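Local coordinates for putative NAD(P)H-flavin oxidoreductase (Streptococcus pyogenes serotype M1, PDB 2HAY), which binds flavin mononucleotide and, as a member of the nitroreductase family, probably catalyses NAD(P)H-dependent reduction reactions, at residues B[172-178]-B[193-197]; B[24-30]-B[199-204]; B[101-105]-B[119-123]; B[54-58]-B[186-192]. One frame throughout, in Å; residues are numbered along the deposited sequence. Where two conformers were deposited one is given.

Interaction 1 of 4, residues B[172-178]-B[193-197]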
# COMPACT_ATOMS: atom_id res chain seq x y z
N PHE B 172 -12.48 11.66 3.99
CA PHE B 172 -13.87 11.78 3.54
C PHE B 172 -14.71 10.76 4.28
O PHE B 172 -14.17 9.81 4.86
CB PHE B 172 -13.99 11.61 2.02
CG PHE B 172 -13.50 10.29 1.50
CD1 PHE B 172 -12.20 10.15 1.03
CD2 PHE B 172 -14.33 9.19 1.46
CE1 PHE B 172 -11.74 8.93 0.54
CE2 PHE B 172 -13.87 7.97 0.97
CZ PHE B 172 -12.58 7.84 0.52
N HIS B 173 -16.04 10.98 4.29
CA HIS B 173 -16.97 10.07 4.94
C HIS B 173 -17.21 8.90 4.00
O HIS B 173 -17.93 9.02 3.00
CB HIS B 173 -18.30 10.79 5.25
CG HIS B 173 -19.14 10.08 6.27
ND1 HIS B 173 -19.85 8.94 5.99
CD2 HIS B 173 -19.37 10.36 7.58
CE1 HIS B 173 -20.50 8.55 7.07
NE2 HIS B 173 -20.23 9.40 8.05
N TYR B 174 -16.61 7.76 4.34
CA TYR B 174 -16.66 6.58 3.47
C TYR B 174 -18.09 6.14 3.16
O TYR B 174 -18.44 5.98 2.00
CB TYR B 174 -15.80 5.45 4.07
CG TYR B 174 -14.34 5.59 3.74
CD1 TYR B 174 -13.59 6.69 4.17
CD2 TYR B 174 -13.70 4.64 2.95
CE1 TYR B 174 -12.23 6.83 3.83
CE2 TYR B 174 -12.35 4.76 2.62
CZ TYR B 174 -11.63 5.85 3.06
OH TYR B 174 -10.30 5.97 2.72
N ASP B 175 -18.94 5.99 4.18
CA ASP B 175 -20.31 5.55 3.96
C ASP B 175 -21.06 6.49 3.00
O ASP B 175 -21.70 6.03 2.03
CB ASP B 175 -21.05 5.44 5.31
CG ASP B 175 -22.53 5.11 5.16
OD1 ASP B 175 -22.86 3.92 5.08
OD2 ASP B 175 -23.36 6.06 5.18
N LYS B 176 -20.99 7.79 3.28
CA LYS B 176 -21.63 8.78 2.44
C LYS B 176 -21.12 8.79 0.99
O LYS B 176 -21.91 8.89 0.07
CB LYS B 176 -21.48 10.17 3.07
CG LYS B 176 -22.33 10.34 4.32
CD LYS B 176 -22.19 11.73 4.94
CE LYS B 176 -22.81 11.81 6.37
NZ LYS B 176 -22.13 12.95 7.14
N VAL B 177 -19.81 8.65 0.80
CA VAL B 177 -19.20 8.65 -0.54
C VAL B 177 -19.55 7.38 -1.28
O VAL B 177 -19.88 7.42 -2.48
CB VAL B 177 -17.67 8.90 -0.46
CG1 VAL B 177 -17.02 8.65 -1.80
CG2 VAL B 177 -17.42 10.34 -0.02
N ASN B 178 -19.48 6.24 -0.57
CA ASN B 178 -20.02 4.98 -1.07
C ASN B 178 -21.47 5.10 -1.53
O ASN B 178 -21.84 4.58 -2.57
CB ASN B 178 -19.90 3.87 -0.02
CG ASN B 178 -18.53 3.17 -0.05
OD1 ASN B 178 -17.90 3.09 -1.09
ND2 ASN B 178 -18.09 2.64 1.09
N GLY B 193 -16.40 -1.47 -2.19
CA GLY B 193 -16.41 -0.21 -1.45
C GLY B 193 -15.14 0.58 -1.76
O GLY B 193 -14.10 0.03 -2.14
N ILE B 194 -15.23 1.89 -1.63
CA ILE B 194 -14.07 2.71 -1.87
C ILE B 194 -13.01 2.48 -0.77
O ILE B 194 -13.35 2.32 0.40
CB ILE B 194 -14.48 4.22 -2.02
CG1 ILE B 194 -13.31 5.05 -2.57
CG2 ILE B 194 -15.08 4.80 -0.70
CD1 ILE B 194 -13.72 6.42 -3.12
N ALA B 195 -11.74 2.44 -1.19
CA ALA B 195 -10.60 2.31 -0.29
C ALA B 195 -9.95 3.68 -0.03
O ALA B 195 -9.60 4.03 1.12
CB ALA B 195 -9.58 1.33 -0.89
N SER B 196 -9.80 4.44 -1.11
CA SER B 196 -9.19 5.77 -1.03
C SER B 196 -9.40 6.53 -2.36
O SER B 196 -10.00 6.01 -3.31
CB SER B 196 -7.68 5.62 -0.70
OG SER B 196 -7.01 5.01 -1.77
N MSE B 197 -8.91 7.76 -2.42
CA MSE B 197 -8.89 8.53 -3.66
C MSE B 197 -7.47 9.03 -3.90
O MSE B 197 -6.67 9.13 -2.97
CB MSE B 197 -9.84 9.74 -3.55
CG MSE B 197 -11.27 9.44 -3.17
SE MSE B 197 -12.23 11.14 -2.74
CE MSE B 197 -13.87 10.40 -2.08
O HOH W 1 -15.59 1.63 1.82
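Helix 174-178 crosses strand 193-197 at 124° between their N-to-C directions, with the axes 8.3 Å apart at closest approach, and Asn178 meets Gly193 where the backbones come nearest. Two side chains of the helix grip the strand's backbone. Asn178 OD1 takes the N-H of Ile194 at 3.0 Å, nearly straight (172°) and on an amide lone pair in the carbonyl plane. Its ND2 gives a hydrogen to a water that in turn donates to Ile194 O, so one amide serves both polar groups of Ile194. Tyr174 OH donates to Ala195 O at 2.6 Å, from above the plane of that carbonyl. Both oxygens, of Ile194 and Ala195, lie at the edge of the tyrosine ring. Beside these polar contacts the packing is apolar. The selenomethionine Met197, extended beyond CG, sets its CE over the centre of the Phe172 ring, 3.5 Å from the centroid, a CH-pi contact within a Met-aromatic pair. Tyr174 CE1 lies on the opposite face, so the phenyl ring is sandwiched. Ile194 CG2 comes to the edge of the Phe172 ring, 3.8 Å from CE2, while Val177 CG1 meets Met197 CE tip to tip at 3.6 Å. His173 is the N-cap residue, its ND1 accepting from Lys176 N. The strand has a classic beta bulge, with Ala195 and Ser196 set opposite the single residue Leu88 of strand 84-91. A helix laid on a sheet strand in this way belongs to the alpha-beta core of the nitroreductase fold, here just beyond the FMN-binding residues Glu170 and Gly171.

Interaction 2 of 4, residues B[24-30]-B[199-204]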
# COMPACT_ATOMS: atom_id res chain seq x y z
N VAL B 24 -3.44 21.99 -4.06
CA VAL B 24 -3.91 22.91 -5.10
C VAL B 24 -3.11 22.75 -6.40
O VAL B 24 -1.88 22.88 -6.41
CB VAL B 24 -3.88 24.38 -4.63
CG1 VAL B 24 -4.58 25.26 -5.65
CG2 VAL B 24 -4.55 24.51 -3.26
N TYR B 25 -3.84 22.47 -7.48
CA TYR B 25 -3.26 22.21 -8.79
C TYR B 25 -3.59 23.34 -9.73
O TYR B 25 -4.60 24.04 -9.56
CB TYR B 25 -3.77 20.89 -9.38
CG TYR B 25 -3.54 19.70 -8.48
CD1 TYR B 25 -4.45 19.36 -7.49
CD2 TYR B 25 -2.37 18.94 -8.60
CE1 TYR B 25 -4.23 18.26 -6.64
CE2 TYR B 25 -2.14 17.85 -7.78
CZ TYR B 25 -3.07 17.53 -6.80
OH TYR B 25 -2.83 16.48 -5.97
N LYS B 26 -2.74 23.52 -10.74
CA LYS B 26 -3.09 24.41 -11.82
C LYS B 26 -3.97 23.70 -12.84
O LYS B 26 -4.31 22.53 -12.67
CB LYS B 26 -1.85 25.05 -12.45
CG LYS B 26 -0.78 24.17 -12.90
CD LYS B 26 0.48 24.99 -12.92
CE LYS B 26 1.47 24.49 -13.95
NZ LYS B 26 2.65 25.42 -14.10
N GLU B 27 -4.36 24.44 -13.87
CA GLU B 27 -5.38 24.00 -14.80
C GLU B 27 -4.88 22.97 -15.83
O GLU B 27 -5.68 22.23 -16.40
CB GLU B 27 -6.01 25.21 -15.49
CG GLU B 27 -7.47 25.01 -15.81
CD GLU B 27 -8.20 26.30 -16.11
OE1 GLU B 27 -9.41 26.22 -16.39
OE2 GLU B 27 -7.59 27.40 -16.07
N GLU B 28 -3.57 23.02 -16.04
CA GLU B 28 -2.80 22.11 -16.88
C GLU B 28 -3.13 20.62 -16.64
O GLU B 28 -2.99 20.07 -15.53
CB GLU B 28 -1.29 22.38 -16.73
CG GLU B 28 -0.72 23.48 -17.68
CD GLU B 28 -0.97 24.95 -17.23
OE1 GLU B 28 -0.08 25.80 -17.49
OE2 GLU B 28 -2.03 25.27 -16.65
N LYS B 29 -3.55 19.98 -17.73
CA LYS B 29 -4.01 18.59 -17.70
C LYS B 29 -2.92 17.57 -18.03
O LYS B 29 -1.95 17.89 -18.73
CB LYS B 29 -5.21 18.39 -18.64
CG LYS B 29 -6.44 19.19 -18.26
CD LYS B 29 -6.71 20.32 -19.24
CE LYS B 29 -7.52 19.83 -20.44
NZ LYS B 29 -8.34 20.90 -21.03
N ILE B 30 -3.11 16.35 -17.54
CA ILE B 30 -2.17 15.25 -17.77
C ILE B 30 -2.48 14.66 -19.14
O ILE B 30 -3.64 14.55 -19.51
CB ILE B 30 -2.34 14.17 -16.66
CG1 ILE B 30 -1.84 14.71 -15.32
CG2 ILE B 30 -1.66 12.83 -17.03
CD1 ILE B 30 -2.53 14.04 -14.16
N SER B 199 -5.74 12.31 -6.11
CA SER B 199 -5.74 13.40 -7.10
C SER B 199 -4.40 13.46 -7.83
O SER B 199 -3.37 13.16 -7.26
CB SER B 199 -6.04 14.75 -6.45
OG SER B 199 -5.16 14.98 -5.38
N LEU B 200 -4.44 13.83 -9.10
CA LEU B 200 -3.24 13.97 -9.90
C LEU B 200 -3.29 15.29 -10.70
O LEU B 200 -4.38 15.77 -11.05
CB LEU B 200 -3.04 12.76 -10.82
CG LEU B 200 -3.21 11.38 -10.18
CD1 LEU B 200 -4.63 10.85 -10.46
CD2 LEU B 200 -2.19 10.42 -10.72
N GLY B 201 -2.12 15.87 -10.96
CA GLY B 201 -2.03 17.14 -11.70
C GLY B 201 -0.67 17.76 -11.54
O GLY B 201 0.29 17.09 -11.25
N TYR B 202 -0.58 19.07 -11.74
CA TYR B 202 0.67 19.79 -11.59
C TYR B 202 0.46 20.85 -10.53
O TYR B 202 -0.52 21.59 -10.58
CB TYR B 202 1.11 20.40 -12.92
CG TYR B 202 1.26 19.32 -13.96
CD1 TYR B 202 0.24 19.06 -14.89
CD2 TYR B 202 2.40 18.51 -13.98
CE1 TYR B 202 0.39 18.03 -15.84
CE2 TYR B 202 2.56 17.50 -14.90
CZ TYR B 202 1.56 17.25 -15.83
OH TYR B 202 1.78 16.22 -16.72
N ARG B 203 1.39 20.89 -9.58
CA ARG B 203 1.26 21.82 -8.48
C ARG B 203 1.16 23.25 -9.01
O ARG B 203 1.84 23.62 -9.97
CB ARG B 203 2.45 21.68 -7.52
CG ARG B 203 3.77 22.22 -8.09
CD ARG B 203 4.92 21.94 -7.16
NE ARG B 203 5.09 20.51 -6.97
CZ ARG B 203 6.02 19.95 -6.21
NH1 ARG B 203 6.87 20.71 -5.54
NH2 ARG B 203 6.10 18.62 -6.12
N LEU B 204 0.28 24.03 -8.40
CA LEU B 204 0.22 25.47 -8.63
C LEU B 204 1.57 26.10 -8.29
O LEU B 204 2.12 26.86 -9.08
CB LEU B 204 -0.90 26.08 -7.79
CG LEU B 204 -1.37 27.51 -8.05
CD1 LEU B 204 -1.82 27.70 -9.50
CD2 LEU B 204 -2.48 27.86 -7.07
O HOH W 2 -3.01 20.16 -13.05
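Tyr25 and Arg203 form a single beta bridge, joining the loop between helices 6-18 and 32-43 to residues 199-204 in the nitroreductase fold. Two backbone hydrogen bonds flank it: Lys26 N to Tyr202 O at 2.9 Å and Leu204 N to Val24 O at 3.2 Å. A water completes the polar set, donating to Lys26 O and Glu28 O and accepting from Tyr202 N, so it ties the turn of the loop to Tyr202. Among the apolar contacts, Ile30 CD1 sits on Leu200 CB at 3.6 Å, and its CG1 approaches Tyr202 CE1. Val24 CG1 and Leu204 CD2 lie side by side, pointing the same way. The Tyr202 ring turns its edge to the loop, with Glu28 O in its plane, 3.4 Å from CD1. The Arg203 guanidinium makes salt bridges with Asp165 and Asp206. Tyr25 CG stands anti to the carbonyl carbon (chi1 -56°), which runs the ring back along the strand past Gly201, whose CA lies 3.6 Å from CD2. At the far end of that ring, beside the FMN-binding Gln78, Tyr25 OH and Ser199 OG share a hydrogen bond of 2.8 Å.

Interaction 3 of 4, residues B[101-105]-B[119-123]. With SO4 (sulfate ion), chain G.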
# COMPACT_ATOMS: atom_id res chain seq x y z
N ILE B 101 -12.07 -15.59 -5.33
CA ILE B 101 -10.85 -16.36 -5.00
C ILE B 101 -10.67 -17.52 -5.99
O ILE B 101 -9.56 -17.79 -6.44
CB ILE B 101 -10.75 -16.83 -3.51
CG1 ILE B 101 -9.98 -15.81 -2.64
CG2 ILE B 101 -9.90 -18.06 -3.39
CD1 ILE B 101 -10.78 -14.69 -2.19
N LYS B 102 -11.77 -18.17 -6.34
CA LYS B 102 -11.77 -19.26 -7.33
C LYS B 102 -11.33 -18.78 -8.72
O LYS B 102 -10.56 -19.45 -9.41
CB LYS B 102 -13.15 -19.90 -7.40
CG LYS B 102 -13.18 -21.21 -8.16
CD LYS B 102 -14.59 -21.75 -8.32
CE LYS B 102 -14.60 -22.88 -9.37
NZ LYS B 102 -15.85 -23.69 -9.26
N ASN B 103 -11.80 -17.61 -9.12
CA ASN B 103 -11.45 -17.08 -10.42
C ASN B 103 -9.99 -16.69 -10.52
O ASN B 103 -9.41 -16.73 -11.60
CB ASN B 103 -12.36 -15.90 -10.76
CG ASN B 103 -13.79 -16.32 -11.02
OD1 ASN B 103 -14.06 -17.44 -11.45
ND2 ASN B 103 -14.72 -15.41 -10.76
N SER B 104 -9.38 -16.34 -9.39
CA SER B 104 -8.00 -15.88 -9.36
C SER B 104 -7.05 -17.08 -9.58
O SER B 104 -5.93 -16.92 -10.07
CB SER B 104 -7.70 -15.13 -8.05
OG SER B 104 -7.70 -15.98 -6.91
N LEU B 105 -7.53 -18.26 -9.22
CA LEU B 105 -6.82 -19.49 -9.47
C LEU B 105 -7.02 -19.95 -10.91
O LEU B 105 -6.06 -20.29 -11.59
CB LEU B 105 -7.26 -20.56 -8.45
CG LEU B 105 -6.83 -20.28 -7.00
CD1 LEU B 105 -7.63 -21.11 -6.01
CD2 LEU B 105 -5.33 -20.52 -6.82
N ARG B 119 -5.00 -25.56 -3.12
CA ARG B 119 -4.77 -24.14 -2.86
C ARG B 119 -5.88 -23.55 -2.01
O ARG B 119 -5.61 -22.81 -1.07
CB ARG B 119 -4.52 -23.33 -4.14
CG ARG B 119 -3.04 -23.04 -4.36
CD ARG B 119 -2.67 -23.11 -5.84
NE ARG B 119 -1.23 -23.01 -6.12
CZ ARG B 119 -0.53 -21.88 -6.07
NH1 ARG B 119 0.78 -21.87 -6.35
NH2 ARG B 119 -1.12 -20.74 -5.72
N LEU B 120 -7.12 -23.92 -2.31
CA LEU B 120 -8.27 -23.43 -1.54
C LEU B 120 -8.12 -23.75 -0.05
O LEU B 120 -8.49 -22.94 0.82
CB LEU B 120 -9.59 -23.96 -2.08
CG LEU B 120 -10.03 -23.35 -3.42
CD1 LEU B 120 -11.34 -23.99 -3.90
CD2 LEU B 120 -10.19 -21.86 -3.29
N LYS B 121 -7.53 -24.91 0.22
CA LYS B 121 -7.27 -25.37 1.58
C LYS B 121 -6.22 -24.51 2.29
O LYS B 121 -6.36 -24.23 3.48
CB LYS B 121 -6.82 -26.83 1.57
CG LYS B 121 -7.13 -27.57 2.82
CD LYS B 121 -7.42 -29.05 2.49
CE LYS B 121 -8.40 -29.67 3.49
NZ LYS B 121 -9.58 -30.30 2.80
N LEU B 122 -5.18 -24.11 1.57
CA LEU B 122 -4.22 -23.14 2.09
C LEU B 122 -4.85 -21.76 2.31
O LEU B 122 -4.58 -21.08 3.31
CB LEU B 122 -3.04 -22.96 1.13
CG LEU B 122 -1.67 -23.14 1.79
CD1 LEU B 122 -0.59 -22.78 0.77
CD2 LEU B 122 -1.53 -22.33 3.12
N TYR B 123 -5.66 -21.34 1.36
CA TYR B 123 -6.28 -20.01 1.48
C TYR B 123 -7.24 -20.02 2.65
O TYR B 123 -7.39 -19.02 3.32
CB TYR B 123 -6.99 -19.58 0.19
CG TYR B 123 -6.08 -19.38 -1.02
CD1 TYR B 123 -6.60 -19.38 -2.30
CD2 TYR B 123 -4.70 -19.24 -0.87
CE1 TYR B 123 -5.78 -19.21 -3.41
CE2 TYR B 123 -3.86 -19.06 -1.97
CZ TYR B 123 -4.42 -19.04 -3.24
OH TYR B 123 -3.62 -18.89 -4.35
S SO4 G . 0.52 -18.11 -3.54
O1 SO4 G . -0.41 -19.27 -3.33
O2 SO4 G . 0.39 -17.25 -2.28
O3 SO4 G . 2.00 -18.66 -3.73
O4 SO4 G . 0.09 -17.25 -4.82
O HOH W 3 -5.12 -16.98 -6.39
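Leu105 and Ile101 reach from helix 101-105 onto Leu120 and Tyr123 of helix 119-123, and their methyl groups make the close part of a contact between helix axes still 11.3 Å apart. Leu105 and Tyr123 run alongside each other, pointing opposite ways; Leu105 CD2 is 3.4 Å from Tyr123 OH, and both leucine methyls, CD1 and CD2, are 3.7 Å from ring atom CE1. Ile101 CG2 meets Tyr123 CD1 at 3.7 Å and also touches Leu120 CD2. That leucine methyl lies 3.8 Å from Leu105 CD1 as well, making it the shared point of the apolar cluster. Ile49, from a loop, packs against both Ile101 and Tyr123.

The polar side is looser and carries a water and an ion. Ser104 OG donates to Ile101 O, one turn back in its own helix, at 2.6 Å, and accepts from a water that also lies near Tyr123 OH. Arg119 lays its CD against Leu105 CD2 and sends its guanidinium on to a sulfate, probably from the crystallisation liquor, with NH2 2.9 Å from sulfate O1. The same oxygen lies at the edge of the Tyr123 ring, where any bond from OH would be weak. Arg119 also packs on Arg23 of the second subunit. The N-to-C directions lie 134° apart, an oblique antiparallel pair of helices 99-106 and 116-130, between strand 84-91 and helix 137-162, at the dimer interface with the Tyr123 side chain about 7 Å from a bound FMN.

Interaction 4 of 4, residues B[54-58]-B[186-192]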
# COMPACT_ATOMS: atom_id res chain seq x y z
N TRP B 54 -9.84 -5.39 -6.98
CA TRP B 54 -9.72 -3.93 -6.95
C TRP B 54 -10.13 -3.37 -8.30
O TRP B 54 -10.14 -4.12 -9.31
CB TRP B 54 -8.28 -3.50 -6.61
CG TRP B 54 -7.17 -4.09 -7.51
CD1 TRP B 54 -7.29 -4.53 -8.82
CD2 TRP B 54 -5.78 -4.25 -7.18
NE1 TRP B 54 -6.08 -4.94 -9.30
CE2 TRP B 54 -5.13 -4.79 -8.32
CE3 TRP B 54 -5.02 -3.98 -6.02
CZ2 TRP B 54 -3.77 -5.09 -8.34
CZ3 TRP B 54 -3.65 -4.28 -6.04
CH2 TRP B 54 -3.04 -4.82 -7.20
N ARG B 55 -10.50 -2.09 -8.30
CA ARG B 55 -10.73 -1.36 -9.53
C ARG B 55 -10.20 0.03 -9.35
O ARG B 55 -10.20 0.56 -8.23
CB ARG B 55 -12.23 -1.29 -9.90
CG ARG B 55 -12.88 -2.65 -10.09
CD ARG B 55 -14.19 -2.60 -10.88
NE ARG B 55 -15.23 -1.96 -10.11
CZ ARG B 55 -15.72 -0.74 -10.34
NH1 ARG B 55 -16.71 -0.27 -9.57
NH2 ARG B 55 -15.27 -0.00 -11.36
N PHE B 56 -9.79 0.63 -10.46
CA PHE B 56 -9.28 1.97 -10.42
C PHE B 56 -10.10 2.80 -11.37
O PHE B 56 -10.15 2.50 -12.57
CB PHE B 56 -7.79 1.96 -10.75
CG PHE B 56 -7.03 1.03 -9.86
CD1 PHE B 56 -6.68 1.42 -8.57
CD2 PHE B 56 -6.75 -0.27 -10.28
CE1 PHE B 56 -6.03 0.51 -7.72
CE2 PHE B 56 -6.10 -1.15 -9.43
CZ PHE B 56 -5.73 -0.75 -8.15
N VAL B 57 -10.82 3.77 -10.83
CA VAL B 57 -11.72 4.54 -11.69
C VAL B 57 -11.38 6.01 -11.81
O VAL B 57 -11.21 6.72 -10.82
CB VAL B 57 -13.26 4.22 -11.53
CG1 VAL B 57 -13.57 3.12 -10.50
CG2 VAL B 57 -14.18 5.52 -11.47
N VAL B 58 -11.24 6.44 -13.07
CA VAL B 58 -10.99 7.83 -13.36
C VAL B 58 -12.30 8.58 -13.29
O VAL B 58 -13.19 8.38 -14.12
CB VAL B 58 -10.27 8.01 -14.71
CG1 VAL B 58 -10.00 9.47 -14.98
CG2 VAL B 58 -8.94 7.20 -14.71
N VAL B 186 -21.63 3.86 -9.98
CA VAL B 186 -20.18 3.86 -10.16
C VAL B 186 -19.62 2.57 -9.54
O VAL B 186 -18.69 1.95 -10.07
CB VAL B 186 -19.52 5.15 -9.60
CG1 VAL B 186 -17.98 5.10 -9.75
CG2 VAL B 186 -20.05 6.38 -10.32
N ILE B 187 -20.23 2.16 -8.43
CA ILE B 187 -19.86 0.93 -7.76
C ILE B 187 -21.10 0.11 -7.47
O ILE B 187 -22.22 0.63 -7.47
CB ILE B 187 -19.07 1.17 -6.44
CG1 ILE B 187 -19.93 1.88 -5.39
CG2 ILE B 187 -17.74 1.91 -6.70
CD1 ILE B 187 -19.28 1.93 -4.02
N ASP B 188 -20.92 -1.20 -7.28
CA ASP B 188 -21.97 -2.02 -6.68
C ASP B 188 -21.65 -2.18 -5.19
O ASP B 188 -20.80 -2.98 -4.83
CB ASP B 188 -22.07 -3.38 -7.38
CG ASP B 188 -23.11 -4.30 -6.73
OD1 ASP B 188 -23.82 -3.88 -5.79
OD2 ASP B 188 -23.22 -5.46 -7.17
N LEU B 189 -22.34 -1.41 -4.34
CA LEU B 189 -22.07 -1.38 -2.90
C LEU B 189 -22.18 -2.74 -2.19
O LEU B 189 -21.62 -2.95 -1.11
CB LEU B 189 -22.99 -0.38 -2.20
CG LEU B 189 -22.35 0.71 -1.31
CD1 LEU B 189 -23.33 1.23 -0.25
CD2 LEU B 189 -20.97 0.29 -0.70
N GLU B 190 -22.92 -3.66 -2.77
CA GLU B 190 -23.00 -4.99 -2.17
C GLU B 190 -21.74 -5.83 -2.46
O GLU B 190 -21.48 -6.80 -1.76
CB GLU B 190 -24.29 -5.71 -2.60
CG GLU B 190 -25.60 -4.88 -2.40
CD GLU B 190 -26.03 -4.68 -0.92
OE1 GLU B 190 -26.97 -3.86 -0.70
OE2 GLU B 190 -25.47 -5.30 0.03
N LYS B 191 -20.97 -5.44 -3.47
CA LYS B 191 -19.80 -6.22 -3.91
C LYS B 191 -18.45 -5.56 -3.64
O LYS B 191 -17.43 -6.23 -3.68
CB LYS B 191 -19.91 -6.54 -5.42
CG LYS B 191 -20.92 -7.64 -5.77
CD LYS B 191 -21.11 -7.78 -7.28
CE LYS B 191 -22.26 -8.72 -7.61
NZ LYS B 191 -22.67 -8.61 -9.04
N GLU B 192 -18.47 -4.25 -3.36
CA GLU B 192 -17.27 -3.41 -3.34
C GLU B 192 -17.51 -2.10 -2.58
O GLU B 192 -18.66 -1.69 -2.32
CB GLU B 192 -16.75 -3.12 -4.76
CG GLU B 192 -17.60 -2.19 -5.61
CD GLU B 192 -17.40 -2.35 -7.13
OE1 GLU B 192 -16.34 -2.89 -7.60
OE2 GLU B 192 -18.32 -1.96 -7.86
O HOH W 4 -17.20 2.17 -12.35
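Strand 54-59 forms the edge of the chain's antiparallel sheet, and here Arg55 ties it to the loop that leads from helix 174-183 into strand 192-201. Two guanidinium nitrogens along one side hold the Glu192 carboxylate, NE to OE1 and NH1 to OE2, each at 2.9 Å, in a salt bridge. The match is not flat: the guanidinium and carboxylate planes stand 51° apart. OE1 is met on its syn side, whereas OE2 is approached from above the carboxylate plane. A bend at chi3 (-69°) turns the end of the arginine toward the loop, where NH1 also donates to Val186 O at 3.0 Å, on a lone pair in the carbonyl plane. A water adds a second link, accepting from Arg55 NH2 and donating to Val186 O. Ile187 CG2 lies 3.7 Å from NH1, and farther along the strand Val57 CG2 meets Val186 CG1 at 4.2 Å. Within the loop, Glu192 OE2 uses its anti lone pair, the one away from OE1, to accept from Asp188 N, and Asp188 OD1 accepts from Glu190 N in an Asx turn. Beyond Arg55, residues 56-58 pair in parallel with a strand of the second subunit, which carries the sheet across the interface. The extra bonds, Asp188 N on OE2 and Val186 O on NH1, limit rotation of the carboxylate and the guanidinium, and the positive guanidinium probably helps keep Glu192 ionised.

In the fold
Interactions 1, 2 and 4 gather on one antiparallel sheet, ordered 54-59, 84-91, 192-201, 165-169. Strand 192-201 serves interaction 1 near its start and interaction 2 farther on, with centres about 23 Å apart. Interactions 1 and 4, centres about 11 Å apart, touch, Asn178 packing on Ile187 and Leu189; their segments alternate along the chain, and helix 174-183, the following loop and strand 54-59 are joined in one neighbourhood. Interaction 3 stands apart, its centre about 42 Å from that of interaction 2 and across the chain's centre from it, and comes earlier in the chain than interaction 1. The segments of interaction 2 enclose all the others in sequence. Interactions 1, 3 and 4 also reach the second subunit, so these contacts lie at or beside the dimer interface.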